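Local coordinates for protein anthranilate synthase component I (Streptococcus pneumoniae serotype 4, PDB 5KCK) that is a component of anthranilate synthase whose chain joins an N-terminal region to a larger C-terminal enzyme region, at residues I6-V11 with F229-R234; D178-D183 with E221-P226. All coordinates share one frame; numbering follows the deposited sequence.

In the fold
Contact 1 ties helix 226-236 to the end of strand 2-8, and contact 2 ties the loop leading into that helix to the loop before strand 185-186. Contact 2 is nested along the sequence inside the loop closed by contact 1, and their centres lie about 15 Å apart. Contact 1 is partly buried and borders the second subunit; its chemistry is ionic, a salt bridge with a bound water. Contact 2 is a surface contact between two loops, held by single hydrogen bonds, waters and one leucine methyl. L179 joins the two: its CD2 lies 3.6 Å from F229 N and its CD1 3.6 Å from N232 CG, packing the loop on the helix.

Contact 1: residues I6-V11 with F229-R234; sequences IIHGDV and FYRNLR
The carboxylate of D10 and the guanidinium of R231 form a two-pronged salt bridge. R231 presents NE and NH2 side-on, one to each oxygen. R231 NE gives a nearly straight bond to D10 OD2, 2.9 Å at 173°. R231 NH2 reaches D10 OD1, also at 2.9 Å, and uses the syn lone pair of that oxygen. NH1 turns to D228, a long and weak ion pair. The two flat groups are not coplanar; they are turned 33° apart. A bend at chi3 of R231 (60°) helps bring this edge of the guanidinium to the acid.

A water donates to D10 OD2 at 2.6 Å. The same water donates to R231 O and accepts from R234 NH1, so it links the acid to the helix backbone and to a second arginine. The other end of that guanidinium is claimed by E30 of the second subunit, through a salt bridge from NH2. The one N-H of H8 ND1 is shared weakly between D10 OD1 and OD2, 3.3 Å from each. The H8 ring also sets CE1 3.5 Å from R231 O, with that oxygen near the ring plane. V11 CG1 lies against R231 NH2 at 3.5 Å, and the two side chains cross at about a right angle.

D10 sits in a type I turn, H8 to V11, which the contact pins to helix 226-236 beside the subunit interface. I6, I7 and H8 continue a sheet antiparallel with a strand of the second subunit, and D10 O accepts a bond from S13 of that subunit. OD2 thus takes R231 NE and the water, OD1 takes R231 NH2, and both share the weak H8 N-H. The nearby arginines would be expected to keep D10 ionised.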
# COMPACT_ATOMS: atom_id res chain seq x y z
N ILE A 6 -14.55 2.57 14.94
CA ILE A 6 -13.29 2.59 14.20
C ILE A 6 -12.54 1.33 14.56
O ILE A 6 -12.34 1.03 15.75
CB ILE A 6 -12.45 3.84 14.53
CG1 ILE A 6 -13.28 5.11 14.39
CG2 ILE A 6 -11.23 3.90 13.63
CD1 ILE A 6 -13.75 5.34 13.00
N ILE A 7 -12.13 0.57 13.55
CA ILE A 7 -11.30 -0.61 13.72
C ILE A 7 -9.92 -0.31 13.15
O ILE A 7 -9.81 0.25 12.05
CB ILE A 7 -11.91 -1.85 13.04
CG1 ILE A 7 -13.27 -2.17 13.66
CG2 ILE A 7 -10.95 -3.04 13.12
CD1 ILE A 7 -13.88 -3.46 13.11
N HIS A 8 -8.88 -0.69 13.88
CA HIS A 8 -7.53 -0.50 13.36
C HIS A 8 -7.33 -1.37 12.12
O HIS A 8 -7.80 -2.51 12.06
CB HIS A 8 -6.50 -0.83 14.44
CG HIS A 8 -5.27 0.03 14.38
ND1 HIS A 8 -4.01 -0.48 14.13
CD2 HIS A 8 -5.12 1.37 14.52
CE1 HIS A 8 -3.14 0.51 14.13
NE2 HIS A 8 -3.78 1.64 14.36
N GLY A 9 -6.65 -0.81 11.12
CA GLY A 9 -6.58 -1.43 9.80
C GLY A 9 -5.77 -2.71 9.73
O GLY A 9 -5.82 -3.39 8.69
N ASP A 10 -5.04 -3.07 10.78
CA ASP A 10 -4.10 -4.18 10.71
C ASP A 10 -4.69 -5.51 11.15
O ASP A 10 -3.95 -6.50 11.22
CB ASP A 10 -2.85 -3.86 11.55
CG ASP A 10 -3.17 -3.54 13.02
OD1 ASP A 10 -4.35 -3.64 13.42
OD2 ASP A 10 -2.24 -3.20 13.78
N VAL A 11 -5.98 -5.57 11.47
CA VAL A 11 -6.61 -6.80 11.92
C VAL A 11 -7.79 -7.20 11.07
O VAL A 11 -8.47 -8.19 11.38
CB VAL A 11 -7.04 -6.73 13.41
CG1 VAL A 11 -5.85 -6.49 14.30
CG2 VAL A 11 -8.12 -5.66 13.61
N PHE A 229 1.70 -0.36 21.11
CA PHE A 229 2.53 0.77 20.72
C PHE A 229 3.17 0.53 19.35
O PHE A 229 3.16 1.41 18.49
CB PHE A 229 3.59 1.03 21.78
CG PHE A 229 4.57 2.12 21.42
CD1 PHE A 229 4.25 3.45 21.63
CD2 PHE A 229 5.79 1.81 20.86
CE1 PHE A 229 5.14 4.45 21.29
CE2 PHE A 229 6.70 2.81 20.53
CZ PHE A 229 6.37 4.13 20.74
N TYR A 230 3.69 -0.69 19.13
CA TYR A 230 4.24 -1.01 17.81
C TYR A 230 3.18 -0.90 16.73
O TYR A 230 3.43 -0.33 15.66
CB TYR A 230 4.87 -2.41 17.81
CG TYR A 230 5.50 -2.76 16.47
CD1 TYR A 230 6.65 -2.11 16.04
CD2 TYR A 230 4.94 -3.71 15.63
CE1 TYR A 230 7.24 -2.40 14.81
CE2 TYR A 230 5.51 -4.01 14.39
CZ TYR A 230 6.67 -3.35 13.99
OH TYR A 230 7.25 -3.63 12.77
N ARG A 231 1.97 -1.44 16.98
CA ARG A 231 0.91 -1.35 15.99
C ARG A 231 0.60 0.09 15.63
O ARG A 231 0.34 0.41 14.46
CB ARG A 231 -0.36 -2.05 16.50
CG ARG A 231 -0.21 -3.56 16.71
CD ARG A 231 -1.46 -4.12 17.40
NE ARG A 231 -2.66 -3.88 16.60
CZ ARG A 231 -3.90 -4.03 17.04
NH1 ARG A 231 -4.14 -4.43 18.29
NH2 ARG A 231 -4.92 -3.77 16.23
N ASN A 232 0.64 0.98 16.62
CA ASN A 232 0.38 2.39 16.31
C ASN A 232 1.59 3.03 15.64
O ASN A 232 1.43 3.88 14.76
CB ASN A 232 0.01 3.15 17.58
CG ASN A 232 -0.52 4.54 17.27
OD1 ASN A 232 -1.52 4.70 16.57
ND2 ASN A 232 0.17 5.56 17.78
N LEU A 233 2.79 2.61 16.04
CA LEU A 233 4.01 3.18 15.50
C LEU A 233 4.11 2.95 13.99
O LEU A 233 4.47 3.86 13.24
CB LEU A 233 5.23 2.59 16.21
CG LEU A 233 6.58 3.19 15.83
CD1 LEU A 233 6.66 4.66 16.25
CD2 LEU A 233 7.73 2.39 16.43
N ARG A 234 3.79 1.73 13.54
CA ARG A 234 3.96 1.43 12.13
C ARG A 234 2.94 2.15 11.26
O ARG A 234 3.15 2.26 10.04
CB ARG A 234 3.89 -0.09 11.90
CG ARG A 234 2.61 -0.75 12.34
CD ARG A 234 2.80 -2.26 12.58
NE ARG A 234 3.05 -3.05 11.37
CZ ARG A 234 2.14 -3.26 10.41
NH1 ARG A 234 0.92 -2.73 10.50
NH2 ARG A 234 2.46 -3.99 9.36
O HOH W 1 -0.54 -1.60 12.75

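Contact 2: residues D178-D183 with E221-P226; sequences DLSPLD and EVTGNP
T223, D178 and L182 bury the most surface here, where two loops run roughly antiparallel, 160° apart. T223 OG1 meets S180 OG at 3.0 Å, a hydrogen bond in which either hydroxyl could be the donor. Both oxygens stand anti to their own backbone N (chi1 174° in T223, -178° in S180), and this turns them toward each other between the loops. The other branch of T223, CG2, meets L182 CD2 at 3.6 Å.

That same L182 methyl does most of the leucine's work. It comes in over the backbone of the opposite loop: L182 CD2 lies 3.1 Å from E221 O and 3.5 Å from T223 N. L182 also packs on A419 of strand 418-427.

D178 acts through its backbone and its side chain. D178 O accepts from N225 N at 3.1 Å, in the carbonyl plane, and a water bridges that O to N225 O. Its CB lies against N225 CB, while both carboxylate oxygens approach G224 CA. N225 is the N-cap of helix 226-236, and D178 N gives a hydrogen bond to the side chain of D228 in the first turn of that helix.

A second water links D183 O to E221 N. This exposed contact thus rests on neutral hydrogen bonds and waters plus one leucine methyl, with no salt bridge between the two loops.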
# COMPACT_ATOMS: atom_id res chain seq x y z
N ASP A 178 -4.31 -0.40 23.54
CA ASP A 178 -4.00 -0.05 24.92
C ASP A 178 -2.78 0.87 24.92
O ASP A 178 -1.66 0.49 25.27
CB ASP A 178 -3.78 -1.31 25.75
CG ASP A 178 -3.55 -1.04 27.23
OD1 ASP A 178 -3.74 0.11 27.67
OD2 ASP A 178 -3.19 -1.99 27.94
N LEU A 179 -3.01 2.12 24.50
CA LEU A 179 -1.93 3.10 24.40
C LEU A 179 -1.94 4.11 25.54
O LEU A 179 -2.02 5.32 25.30
CB LEU A 179 -2.00 3.88 23.08
CG LEU A 179 -1.88 3.13 21.75
CD1 LEU A 179 -1.93 4.12 20.59
CD2 LEU A 179 -0.61 2.32 21.75
N SER A 180 -1.82 3.64 26.77
CA SER A 180 -1.65 4.55 27.88
C SER A 180 -0.37 5.37 27.67
O SER A 180 0.68 4.80 27.35
CB SER A 180 -1.58 3.77 29.20
OG SER A 180 -1.45 4.63 30.31
N PRO A 181 -0.42 6.69 27.82
CA PRO A 181 0.78 7.50 27.58
C PRO A 181 1.72 7.52 28.78
O PRO A 181 1.30 7.51 29.94
CB PRO A 181 0.21 8.90 27.30
CG PRO A 181 -1.17 8.92 27.93
CD PRO A 181 -1.53 7.50 28.35
N LEU A 182 3.01 7.54 28.47
CA LEU A 182 4.05 7.43 29.48
C LEU A 182 4.51 8.81 29.96
O LEU A 182 4.53 9.78 29.21
CB LEU A 182 5.25 6.66 28.91
CG LEU A 182 4.95 5.24 28.45
CD1 LEU A 182 5.90 4.84 27.33
CD2 LEU A 182 5.07 4.30 29.62
N ASP A 183 4.89 8.87 31.23
CA ASP A 183 5.46 10.07 31.83
C ASP A 183 6.97 9.91 31.86
O ASP A 183 7.53 9.33 32.79
CB ASP A 183 4.89 10.32 33.22
CG ASP A 183 5.40 11.62 33.82
OD1 ASP A 183 5.97 12.45 33.07
OD2 ASP A 183 5.22 11.83 35.05
N GLU A 221 8.07 4.55 33.72
CA GLU A 221 7.46 3.29 34.13
C GLU A 221 6.50 2.81 33.05
O GLU A 221 5.62 3.56 32.61
CB GLU A 221 6.70 3.49 35.45
CG GLU A 221 7.56 3.93 36.61
CD GLU A 221 6.72 4.29 37.82
OE1 GLU A 221 5.99 5.30 37.75
OE2 GLU A 221 6.78 3.56 38.83
N VAL A 222 6.66 1.56 32.61
CA VAL A 222 5.85 1.07 31.49
C VAL A 222 4.39 1.02 31.92
O VAL A 222 4.06 0.54 33.01
CB VAL A 222 6.33 -0.30 30.99
CG1 VAL A 222 7.75 -0.21 30.47
CG2 VAL A 222 6.23 -1.37 32.08
N THR A 223 3.52 1.55 31.07
CA THR A 223 2.09 1.40 31.22
C THR A 223 1.52 1.08 29.85
O THR A 223 2.07 1.48 28.82
CB THR A 223 1.43 2.66 31.81
OG1 THR A 223 0.01 2.51 31.80
CG2 THR A 223 1.82 3.89 31.00
N GLY A 224 0.44 0.32 29.83
CA GLY A 224 -0.13 -0.10 28.58
C GLY A 224 0.60 -1.28 27.97
O GLY A 224 1.40 -1.97 28.61
N ASN A 225 0.31 -1.51 26.69
CA ASN A 225 0.75 -2.69 25.97
C ASN A 225 1.85 -2.32 24.99
O ASN A 225 1.64 -1.46 24.12
CB ASN A 225 -0.45 -3.30 25.23
CG ASN A 225 -0.14 -4.65 24.59
OD1 ASN A 225 0.99 -4.95 24.21
ND2 ASN A 225 -1.18 -5.47 24.46
N PRO A 226 3.04 -2.94 25.08
CA PRO A 226 4.12 -2.58 24.14
C PRO A 226 3.81 -2.90 22.69
O PRO A 226 4.13 -2.12 21.79
CB PRO A 226 5.31 -3.40 24.65
CG PRO A 226 4.70 -4.55 25.41
CD PRO A 226 3.44 -4.00 26.02
O HOH W 2 1.08 1.41 24.32
O HOH W 3 7.37 7.48 34.73